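Local coordinates for gamma-hexachlorocyclohexane dehydrochlorinase (Sphingomonas paucimobilis, PDB 3A76), which catalyses two successive 1,2-anti dehydrochlorinations that turn the pollutant gamma-hexachlorocyclohexane (lindane) into a tetrachlorocyclohexadiene, and works as a homotrimer, at residues B[41-46]-B[50-55]; B[96-101]-B[135-140]. All coordinates share one frame; numbering follows the deposited sequence.

Contact 1: B[41-46]-B[50-55]; sequences LIAVDK and GRLASI
The methyl group of Ala-43 packs against Arg-51 and Leu-52 of helix 49-53. Its CB is directed toward residues 50-55 and lies 3.4 Å from Arg-51 CG, close to the backbone N of Leu-52 as well. With nothing beyond CB on Ala-43, the two helices come so near that the CA atoms of Ala-43 and Leu-52 are 5.0 Å apart. Arg-51 and Leu-52 then pass on different flanks of this methyl group. On one flank, Arg-51 sends CG away from its own N (chi1 153°) and over the Ala-43 methyl, and bends again at chi2 and chi3. The bends bring the guanidinium beside Ile-42, whose CG2 sits 3.8 Å above the guanidinium plane, displaced toward its rim; the nearest atom is Arg-51 NE, 3.9 Å from Ile-42 CG2. On the other flank, Leu-52 meets Val-44 obliquely, branch against branch, with Val-44 CG2 4.0 Å from Leu-52 CD1, while Leu-52 CB keeps 3.7 Å from Ala-43 CB. Close by, Ser-54 OG donates to Arg-51 O (2.8 Å), with the donor tilted 30° from the carbonyl plane.

The charge of Arg-51 is answered at NH2 by a salt bridge to Asp-39, one helical turn before Ala-43, and Arg-99 of a neighbouring subunit comes close to the same nitrogen. The contact itself is van der Waals packing: methyl groups against each other, against Arg-51 CG and, at Ile-42, over one face of the guanidinium. Next to this packing, Val-44 touches His-93, the inferred proton acceptor, and Asp-45 OD1 is hydrogen-bonded to His-93 ND1, so this end of helix 22-45 borders the probable catalytic pair.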
loop_
_atom_site.group_PDB
_atom_site.type_symbol
_atom_site.label_atom_id
_atom_site.label_comp_id
_atom_site.label_asym_id
_atom_site.label_seq_id
_atom_site.Cartn_x
_atom_site.Cartn_y
_atom_site.Cartn_z
ATOM N N LEU B 41 8.210 -1.093 -9.409
ATOM C CA LEU B 41 6.854 -0.711 -9.783
ATOM C C LEU B 41 6.814 0.663 -10.478
ATOM O O LEU B 41 6.228 0.810 -11.547
ATOM C CB LEU B 41 5.970 -0.732 -8.536
ATOM C CG LEU B 41 5.272 -2.035 -8.111
ATOM C CD1 LEU B 41 5.758 -3.341 -8.800
ATOM C CD2 LEU B 41 5.235 -2.144 -6.601
ATOM N N ILE B 42 7.466 1.646 -9.874
ATOM C CA ILE B 42 7.537 3.006 -10.428
ATOM C C ILE B 42 8.144 2.996 -11.834
ATOM O O ILE B 42 7.621 3.646 -12.756
ATOM C CB ILE B 42 8.350 3.941 -9.492
ATOM C CG1 ILE B 42 7.594 4.137 -8.167
ATOM C CG2 ILE B 42 8.632 5.309 -10.175
ATOM C CD1 ILE B 42 8.474 4.519 -6.976
ATOM N N ALA B 43 9.225 2.228 -12.001
ATOM C CA ALA B 43 9.953 2.213 -13.261
ATOM C C ALA B 43 9.097 1.618 -14.358
ATOM O O ALA B 43 9.148 2.066 -15.503
ATOM C CB ALA B 43 11.267 1.456 -13.125
ATOM N N VAL B 44 8.299 0.622 -14.005
ATOM C CA VAL B 44 7.396 0.010 -14.968
ATOM C C VAL B 44 6.247 0.971 -15.328
ATOM O O VAL B 44 5.882 1.111 -16.497
ATOM C CB VAL B 44 6.829 -1.329 -14.436
ATOM C CG1 VAL B 44 5.592 -1.730 -15.226
ATOM C CG2 VAL B 44 7.890 -2.432 -14.477
ATOM N N ASP B 45 5.689 1.617 -14.306
ATOM C CA ASP B 45 4.477 2.421 -14.430
ATOM C C ASP B 45 4.799 3.771 -15.052
ATOM O O ASP B 45 4.033 4.270 -15.870
ATOM C CB ASP B 45 3.849 2.663 -13.055
ATOM C CG ASP B 45 3.353 1.387 -12.389
ATOM O OD1 ASP B 45 3.029 0.414 -13.096
ATOM O OD2 ASP B 45 3.267 1.384 -11.145
ATOM N N LYS B 46 5.905 4.368 -14.613
ATOM C CA LYS B 46 6.356 5.660 -15.123
ATOM C C LYS B 46 7.276 5.533 -16.350
ATOM O O LYS B 46 7.674 6.536 -16.922
ATOM C CB LYS B 46 7.026 6.481 -14.010
ATOM C CG LYS B 46 6.054 7.212 -13.071
ATOM C CD LYS B 46 5.050 6.264 -12.409
ATOM C CE LYS B 46 4.439 6.917 -11.192
ATOM N NZ LYS B 46 3.331 6.099 -10.690
ATOM N N GLY B 50 16.087 3.820 -16.911
ATOM C CA GLY B 50 17.233 3.920 -16.015
ATOM C C GLY B 50 16.974 3.444 -14.600
ATOM O O GLY B 50 17.874 2.918 -13.940
ATOM N N ARG B 51 15.759 3.656 -14.096
ATOM C CA ARG B 51 15.416 3.139 -12.761
ATOM C C ARG B 51 15.157 1.628 -12.845
ATOM O O ARG B 51 15.577 0.876 -11.969
ATOM C CB ARG B 51 14.265 3.939 -12.112
ATOM C CG ARG B 51 13.416 3.161 -11.110
ATOM C CD ARG B 51 12.846 3.982 -9.945
ATOM N NE ARG B 51 12.511 5.379 -10.233
ATOM C CZ ARG B 51 12.467 6.333 -9.306
ATOM N NH1 ARG B 51 12.180 7.589 -9.649
ATOM N NH2 ARG B 51 12.710 6.037 -8.032
ATOM N N LEU B 52 14.525 1.185 -13.928
ATOM C CA LEU B 52 14.239 -0.232 -14.106
ATOM C C LEU B 52 15.504 -1.073 -14.098
ATOM O O LEU B 52 15.566 -2.088 -13.399
ATOM C CB LEU B 52 13.445 -0.501 -15.386
ATOM C CG LEU B 52 12.984 -1.958 -15.548
ATOM C CD1 LEU B 52 11.887 -2.347 -14.525
ATOM C CD2 LEU B 52 12.522 -2.223 -16.958
ATOM N N ALA B 53 16.497 -0.634 -14.873
ATOM C CA ALA B 53 17.753 -1.357 -15.069
ATOM C C ALA B 53 18.648 -1.388 -13.831
ATOM O O ALA B 53 19.413 -2.336 -13.639
ATOM C CB ALA B 53 18.514 -0.749 -16.243
ATOM N N SER B 54 18.541 -0.354 -12.999
ATOM C CA SER B 54 19.446 -0.132 -11.867
ATOM C C SER B 54 19.273 -1.087 -10.674
ATOM O O SER B 54 20.100 -1.091 -9.748
ATOM C CB SER B 54 19.273 1.306 -11.368
ATOM O OG SER B 54 17.996 1.472 -10.758
ATOM N N ILE B 55 18.208 -1.881 -10.690
ATOM C CA ILE B 55 17.784 -2.643 -9.509
ATOM C C ILE B 55 18.128 -4.143 -9.565
ATOM O O ILE B 55 17.904 -4.879 -8.596
ATOM C CB ILE B 55 16.258 -2.456 -9.257
ATOM C CG1 ILE B 55 15.462 -2.930 -10.478
ATOM C CG2 ILE B 55 15.935 -0.987 -8.892
ATOM C CD1 ILE B 55 13.960 -2.947 -10.316
#

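Contact 2: B[96-101]-B[135-140]; sequences TNLRLE and DEYERR
Tyr-137 reaches from strand 125-140 toward Leu-98 and Leu-100 of strand 88-102, two strands away in the same sheet. The backbones stay well apart, 9.2 Å between the CA atoms of Leu-100 and Asp-135, because strand 107-120 runs between them and pairs with both. The gap is bridged by side chains on one face of the sheet. Tyr-137 CB already heads toward residues 96-101, and with CG beside the backbone N (chi1 -54°) the ring leans the same way. In the outer half of the ring, CE1 comes 4.1 Å from CD2 of Leu-100. This methyl approaches obliquely, and the two side chains cross at about a right angle. Leu-100, too, has CG beside its own N (chi1 -53°), and it is the end of the side chain that closes on the tyrosine. At the tip, the phenol OH lies 4.2 Å from Leu-98 CD2 and 3.0 Å from OD1 of Asp-135, two residues earlier on the same strand. That carboxylate oxygen has a salt bridge to Arg-149, so the hydroxyl ends near a charged pair although its flank is apolar.

Helix 22-45 lies over this face: Ile-33 and Leu-36 touch Tyr-137, while Tyr-37 touches Leu-98. Phe-146 of strand 143-158 meets the tyrosine ring with the planes at about 45°. Farther along residues 135-140, Glu-138 and Arg-140 form a salt bridge, and Arg-140 has a second acidic partner in Asp-59. Leucines and a tyrosine on the concave side of a strongly curved sheet, roofed by a long helix, are the interior of the alpha+beta barrel of SnoaL-like proteins.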
loop_
_atom_site.group_PDB
_atom_site.type_symbol
_atom_site.label_atom_id
_atom_site.label_comp_id
_atom_site.label_asym_id
_atom_site.label_seq_id
_atom_site.Cartn_x
_atom_site.Cartn_y
_atom_site.Cartn_z
ATOM N N THR B 96 2.138 -3.483 -1.717
ATOM C CA THR B 96 1.844 -3.497 -0.295
ATOM C C THR B 96 2.375 -4.823 0.301
ATOM O O THR B 96 2.768 -5.752 -0.453
ATOM C CB THR B 96 0.298 -3.466 -0.019
ATOM O OG1 THR B 96 -0.285 -4.674 -0.507
ATOM C CG2 THR B 96 -0.401 -2.324 -0.718
ATOM N N ASN B 97 2.351 -4.896 1.636
ATOM C CA ASN B 97 2.597 -6.131 2.422
ATOM C C ASN B 97 3.972 -6.773 2.259
ATOM O O ASN B 97 4.103 -7.982 2.424
ATOM C CB ASN B 97 1.547 -7.207 2.135
ATOM C CG ASN B 97 0.134 -6.727 2.328
ATOM O OD1 ASN B 97 -0.787 -7.280 1.721
ATOM N ND2 ASN B 97 -0.058 -5.706 3.174
ATOM N N LEU B 98 4.977 -5.968 1.925
ATOM C CA LEU B 98 6.345 -6.445 1.764
ATOM C C LEU B 98 6.779 -7.058 3.084
ATOM O O LEU B 98 6.816 -6.384 4.108
ATOM C CB LEU B 98 7.296 -5.307 1.415
ATOM C CG LEU B 98 8.498 -5.546 0.484
ATOM C CD1 LEU B 98 9.710 -4.811 1.002
ATOM C CD2 LEU B 98 8.850 -7.000 0.217
ATOM N N ARG B 99 7.103 -8.343 3.049
ATOM C CA ARG B 99 7.497 -9.046 4.257
ATOM C C ARG B 99 8.836 -9.716 4.011
ATOM O O ARG B 99 8.983 -10.508 3.072
ATOM C CB ARG B 99 6.397 -10.038 4.674
ATOM C CG ARG B 99 6.704 -10.850 5.899
ATOM C CD ARG B 99 6.736 -10.003 7.140
ATOM N NE ARG B 99 7.918 -10.350 7.926
ATOM C CZ ARG B 99 7.898 -11.010 9.078
ATOM N NH1 ARG B 99 6.753 -11.383 9.620
ATOM N NH2 ARG B 99 9.032 -11.280 9.696
ATOM N N LEU B 100 9.824 -9.363 4.826
ATOM C CA LEU B 100 11.179 -9.851 4.621
ATOM C C LEU B 100 11.616 -10.922 5.635
ATOM O O LEU B 100 11.248 -10.883 6.812
ATOM C CB LEU B 100 12.182 -8.680 4.576
ATOM C CG LEU B 100 11.932 -7.504 3.609
ATOM C CD1 LEU B 100 12.982 -6.387 3.804
ATOM C CD2 LEU B 100 11.855 -7.953 2.149
ATOM N N GLU B 101 12.386 -11.890 5.140
ATOM C CA GLU B 101 13.053 -12.898 5.972
ATOM C C GLU B 101 14.545 -12.849 5.653
ATOM O O GLU B 101 14.958 -13.181 4.543
ATOM C CB GLU B 101 12.487 -14.292 5.688
ATOM C CG GLU B 101 12.975 -15.408 6.627
ATOM C CD GLU B 101 12.749 -16.813 6.051
ATOM O OE1 GLU B 101 12.442 -16.935 4.835
ATOM O OE2 GLU B 101 12.886 -17.800 6.818
ATOM N N ASP B 135 10.412 -12.943 -3.939
ATOM C CA ASP B 135 11.632 -12.247 -4.276
ATOM C C ASP B 135 12.819 -12.752 -3.470
ATOM O O ASP B 135 12.666 -13.264 -2.349
ATOM C CB ASP B 135 11.475 -10.737 -4.011
ATOM C CG ASP B 135 10.418 -10.077 -4.884
ATOM O OD1 ASP B 135 9.837 -9.062 -4.433
ATOM O OD2 ASP B 135 10.182 -10.545 -6.014
ATOM N N GLU B 136 14.000 -12.580 -4.060
ATOM C CA GLU B 136 15.261 -12.741 -3.363
ATOM C C GLU B 136 16.065 -11.500 -3.623
ATOM O O GLU B 136 16.108 -11.019 -4.759
ATOM C CB GLU B 136 16.029 -13.938 -3.897
ATOM C CG GLU B 136 15.421 -15.297 -3.601
ATOM C CD GLU B 136 16.231 -16.407 -4.250
ATOM O OE1 GLU B 136 15.653 -17.460 -4.569
ATOM O OE2 GLU B 136 17.448 -16.200 -4.473
ATOM N N TYR B 137 16.694 -10.990 -2.571
ATOM C CA TYR B 137 17.572 -9.822 -2.658
ATOM C C TYR B 137 18.996 -10.185 -2.226
ATOM O O TYR B 137 19.201 -11.010 -1.334
ATOM C CB TYR B 137 17.049 -8.663 -1.793
ATOM C CG TYR B 137 15.620 -8.277 -2.085
ATOM C CD1 TYR B 137 14.557 -8.862 -1.387
ATOM C CD2 TYR B 137 15.327 -7.337 -3.068
ATOM C CE1 TYR B 137 13.227 -8.510 -1.655
ATOM C CE2 TYR B 137 14.009 -6.982 -3.349
ATOM C CZ TYR B 137 12.961 -7.568 -2.645
ATOM O OH TYR B 137 11.661 -7.201 -2.941
ATOM N N GLU B 138 19.976 -9.556 -2.859
ATOM C CA GLU B 138 21.366 -9.881 -2.598
ATOM C C GLU B 138 22.191 -8.622 -2.420
ATOM O O GLU B 138 22.105 -7.691 -3.233
ATOM C CB GLU B 138 21.924 -10.721 -3.746
ATOM C CG GLU B 138 23.322 -11.259 -3.542
ATOM C CD GLU B 138 23.664 -12.310 -4.579
ATOM O OE1 GLU B 138 22.934 -13.327 -4.663
ATOM O OE2 GLU B 138 24.649 -12.110 -5.315
ATOM N N ARG B 139 22.991 -8.608 -1.357
ATOM C CA ARG B 139 23.882 -7.495 -1.074
ATOM C C ARG B 139 25.313 -7.836 -1.502
ATOM O O ARG B 139 25.923 -8.780 -0.984
ATOM C CB ARG B 139 23.834 -7.159 0.411
ATOM C CG ARG B 139 24.409 -5.805 0.774
ATOM C CD ARG B 139 25.151 -5.961 2.071
ATOM N NE ARG B 139 24.840 -4.936 3.054
ATOM C CZ ARG B 139 24.370 -5.199 4.276
ATOM N NH1 ARG B 139 24.151 -6.452 4.667
ATOM N NH2 ARG B 139 24.128 -4.207 5.116
ATOM N N ARG B 140 25.826 -7.076 -2.464
ATOM C CA ARG B 140 27.204 -7.209 -2.911
ATOM C C ARG B 140 27.910 -5.874 -2.757
ATOM O O ARG B 140 27.607 -4.925 -3.488
ATOM C CB ARG B 140 27.273 -7.640 -4.378
ATOM C CG ARG B 140 26.533 -8.912 -4.725
ATOM C CD ARG B 140 26.582 -9.146 -6.216
ATOM N NE ARG B 140 25.658 -10.195 -6.637
ATOM C CZ ARG B 140 25.499 -10.610 -7.895
ATOM N NH1 ARG B 140 26.196 -10.076 -8.894
ATOM N NH2 ARG B 140 24.621 -11.567 -8.156
#

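Overall arrangement
Both contacts are buried and both involve helix 22-45, but in different ways. Contact 1 lies at the helix's C-terminal end and joins it to the next helix, near the chain centre and beside the inferred active site. Contact 2 belongs to the sheet, with the middle of that helix covering it, farther from the centre and away from the annotated residues. The centres of contact 1 and contact 2 are about 17 Å apart, without touching. In contact 1 helices pack closely through a methyl group and an arginine chain, burying 229 Å²; in contact 2, across an intervening strand, two leucines meet one tyrosine, burying 85 Å². In the trimer, Arg-99 packs on Ile-42 of a neighbouring subunit, linking the two regions.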